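Long-range contact in hypothetical protein AQ_1354 (Aquifex aeolicus, PDB 1OZ9), which is probably a zinc-dependent, single-strand-specific endoribonuclease that acts in maturation of the 16S rRNA 3' end and in ribosome quality control: residues A[45-50]-A[89-94]. Numbering follows the deposited sequence.
Sequences VYITDD and ISQDTA
Ser90 holds OG opposite its own backbone N (chi1 170°), while Thr93, with chi1 -72°, turns OG1 to lie beside its N, and both hydroxyls thereby converge on the carboxylate of Asp50. Asp50 OD1 accepts from Ser90 OG at 2.7 Å on its anti side and from Thr93 OG1 at 2.8 Å on its syn side, two bonds that fix the rotation of the group; OD2 forms a salt bridge with Arg96, which probably eases the closeness of the Asp92 carboxylate. Without the Asp50 carboxylate, as with an alanine here, the two hydroxyls would probably lose their common acceptor and Arg96 its salt-bridge mate. Ser90 suits an N-cap because its short side chain also accepts from Thr93 N; Asp49, the other N-cap, accepts from Glu52 N through OD1. Asp92 returns the grip: its OD2 accepts from the backbone N of Asp50 at 2.9 Å, the donor lying above the carboxylate plane. Ahead of the two helix starts, strands 41-48 and 81-90 run parallel, with Ile89 N bonded to Tyr46 O and Thr48 N to Ile89 O; Gln91 N then bonds to Thr48 O. Beta-branched, apolar Ile47 and Ile89 suit buried strand positions, side by side (Ile47 CD1 to Ile89 CB 3.8 Å) on the face packed by helices 22-35 and 105-120, the latter carrying the predicted zinc ligands His115 and His119. In this matrix-metalloproteinase-type fold, the polar cluster ties helix 50-61 to helix 91-101 where the parallel strands end.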
ATOM      1  N   VAL A  45      -0.802   6.472   4.394  1.00 18.07           N
ATOM      2  CA  VAL A  45       0.225   5.990   3.478  1.00 18.78           C
ATOM      3  C   VAL A  45       1.536   6.700   3.814  1.00 18.73           C
ATOM      4  O   VAL A  45       1.573   7.950   3.876  1.00 18.81           O
ATOM      5  CB  VAL A  45      -0.159   6.226   2.022  1.00 19.02           C
ATOM      6  CG1 VAL A  45       0.942   5.675   1.090  1.00 19.95           C
ATOM      7  CG2 VAL A  45      -1.532   5.560   1.714  1.00 21.35           C
ATOM      8  N   TYR A  46       2.608   5.945   4.065  1.00 17.26           N
ATOM      9  CA  TYR A  46       3.889   6.578   4.410  1.00 18.93           C
ATOM     10  C   TYR A  46       4.911   6.207   3.349  1.00 18.78           C
ATOM     11  O   TYR A  46       5.064   5.024   3.043  1.00 17.73           O
ATOM     12  CB  TYR A  46       4.359   6.079   5.777  1.00 18.84           C
ATOM     13  CG  TYR A  46       5.605   6.735   6.373  1.00 23.87           C
ATOM     14  CD1 TYR A  46       5.947   8.055   6.100  1.00 24.97           C
ATOM     15  CD2 TYR A  46       6.425   6.019   7.253  1.00 25.68           C
ATOM     16  CE1 TYR A  46       7.069   8.637   6.673  1.00 25.45           C
ATOM     17  CE2 TYR A  46       7.538   6.581   7.826  1.00 26.47           C
ATOM     18  CZ  TYR A  46       7.865   7.887   7.547  1.00 27.19           C
ATOM     19  OH  TYR A  46       8.991   8.419   8.147  1.00 25.72           O
ATOM     20  N   ILE A  47       5.578   7.195   2.759  1.00 17.01           N
ATOM     21  CA  ILE A  47       6.661   6.884   1.815  1.00 17.93           C
ATOM     22  C   ILE A  47       7.977   7.195   2.530  1.00 17.11           C
ATOM     23  O   ILE A  47       8.266   8.360   2.859  1.00 17.45           O
ATOM     24  CB  ILE A  47       6.597   7.711   0.523  1.00 17.40           C
ATOM     25  CG1 ILE A  47       5.232   7.608  -0.171  1.00 19.91           C
ATOM     26  CG2 ILE A  47       7.744   7.302  -0.415  1.00 18.49           C
ATOM     27  CD1 ILE A  47       4.781   6.176  -0.566  1.00 17.66           C
ATOM     28  N   THR A  48       8.780   6.165   2.779  1.00 16.40           N
ATOM     29  CA  THR A  48       9.995   6.361   3.546  1.00 16.58           C
ATOM     30  C   THR A  48      11.197   5.739   2.851  1.00 17.17           C
ATOM     31  O   THR A  48      11.173   5.572   1.622  1.00 16.81           O
ATOM     32  CB  THR A  48       9.774   5.861   5.007  1.00 16.88           C
ATOM     33  OG1 THR A  48      10.915   6.142   5.809  1.00 16.94           O
ATOM     34  CG2 THR A  48       9.589   4.331   5.073  1.00 16.58           C
ATOM     35  N   ASP A  49      12.240   5.426   3.611  1.00 17.52           N
ATOM     36  CA  ASP A  49      13.486   4.892   3.038  1.00 17.52           C
ATOM     37  C   ASP A  49      13.784   3.470   3.498  1.00 17.38           C
ATOM     38  O   ASP A  49      13.070   2.917   4.327  1.00 16.12           O
ATOM     39  CB  ASP A  49      14.683   5.785   3.375  1.00 18.11           C
ATOM     40  CG  ASP A  49      14.962   5.872   4.880  1.00 19.96           C
ATOM     41  OD1 ASP A  49      14.321   5.172   5.691  1.00 19.41           O
ATOM     42  OD2 ASP A  49      15.827   6.639   5.348  1.00 23.72           O
ATOM     43  N   ASP A  50      14.857   2.889   2.975  1.00 17.37           N
ATOM     44  CA  ASP A  50      15.211   1.510   3.310  1.00 18.26           C
ATOM     45  C   ASP A  50      15.537   1.307   4.784  1.00 18.88           C
ATOM     46  O   ASP A  50      15.208   0.257   5.361  1.00 17.99           O
ATOM     47  CB  ASP A  50      16.382   1.016   2.442  1.00 18.03           C
ATOM     48  CG  ASP A  50      15.905   0.331   1.179  1.00 19.45           C
ATOM     49  OD1 ASP A  50      14.665   0.278   0.971  1.00 16.44           O
ATOM     50  OD2 ASP A  50      16.676  -0.184   0.336  1.00 17.77           O
ATOM     51  N   ILE A  89       5.784   2.321   2.370  1.00 15.96           N
ATOM     52  CA  ILE A  89       6.515   1.950   1.172  1.00 16.15           C
ATOM     53  C   ILE A  89       7.901   2.569   1.202  1.00 16.07           C
ATOM     54  O   ILE A  89       8.047   3.722   1.604  1.00 16.91           O
ATOM     55  CB  ILE A  89       5.752   2.530  -0.035  1.00 16.54           C
ATOM     56  CG1 ILE A  89       4.457   1.730  -0.213  1.00 16.70           C
ATOM     57  CG2 ILE A  89       6.644   2.521  -1.305  1.00 17.71           C
ATOM     58  CD1 ILE A  89       3.450   2.342  -1.192  1.00 18.94           C
ATOM     59  N   SER A  90       8.908   1.824   0.787  1.00 15.99           N
ATOM     60  CA  SER A  90      10.237   2.402   0.714  1.00 16.52           C
ATOM     61  C   SER A  90      10.469   2.888  -0.704  1.00 17.12           C
ATOM     62  O   SER A  90      10.455   2.103  -1.667  1.00 16.43           O
ATOM     63  CB  SER A  90      11.333   1.385   1.039  1.00 16.48           C
ATOM     64  OG  SER A  90      12.610   1.974   0.721  1.00 16.16           O
ATOM     65  N   GLN A  91      10.705   4.183  -0.829  1.00 17.66           N
ATOM     66  CA  GLN A  91      11.074   4.729  -2.119  1.00 18.31           C
ATOM     67  C   GLN A  91      12.355   4.099  -2.653  1.00 18.22           C
ATOM     68  O   GLN A  91      12.486   3.891  -3.848  1.00 18.84           O
ATOM     69  CB  GLN A  91      11.246   6.259  -2.032  1.00 17.94           C
ATOM     70  CG  GLN A  91      11.599   6.870  -3.366  1.00 17.88           C
ATOM     71  CD  GLN A  91      11.821   8.374  -3.248  1.00 18.47           C
ATOM     72  OE1 GLN A  91      12.963   8.861  -3.220  1.00 19.22           O
ATOM     73  NE2 GLN A  91      10.740   9.096  -3.180  1.00 13.93           N
ATOM     74  N   ASP A  92      13.317   3.837  -1.770  1.00 18.60           N
ATOM     75  CA  ASP A  92      14.593   3.260  -2.175  1.00 18.57           C
ATOM     76  C   ASP A  92      14.393   1.928  -2.882  1.00 17.99           C
ATOM     77  O   ASP A  92      14.984   1.662  -3.933  1.00 16.72           O
ATOM     78  CB  ASP A  92      15.474   2.980  -0.970  1.00 19.00           C
ATOM     79  CG  ASP A  92      15.963   4.233  -0.280  1.00 23.07           C
ATOM     80  OD1 ASP A  92      15.959   5.338  -0.902  1.00 24.40           O
ATOM     81  OD2 ASP A  92      16.380   4.185   0.897  1.00 22.86           O
ATOM     82  N   THR A  93      13.594   1.064  -2.274  1.00 17.21           N
ATOM     83  CA  THR A  93      13.370  -0.241  -2.859  1.00 17.37           C
ATOM     84  C   THR A  93      12.495  -0.124  -4.076  1.00 17.00           C
ATOM     85  O   THR A  93      12.756  -0.790  -5.061  1.00 17.25           O
ATOM     86  CB  THR A  93      12.771  -1.213  -1.824  1.00 17.53           C
ATOM     87  OG1 THR A  93      13.800  -1.555  -0.892  1.00 17.98           O
ATOM     88  CG2 THR A  93      12.411  -2.565  -2.484  1.00 17.55           C
ATOM     89  N   ALA A  94      11.475   0.734  -4.011  1.00 16.78           N
ATOM     90  CA  ALA A  94      10.589   0.962  -5.150  1.00 16.83           C
ATOM     91  C   ALA A  94      11.401   1.388  -6.389  1.00 17.23           C
ATOM     92  O   ALA A  94      11.136   0.932  -7.508  1.00 16.71           O
ATOM     93  CB  ALA A  94       9.540   2.047  -4.792  1.00 17.56           C
TER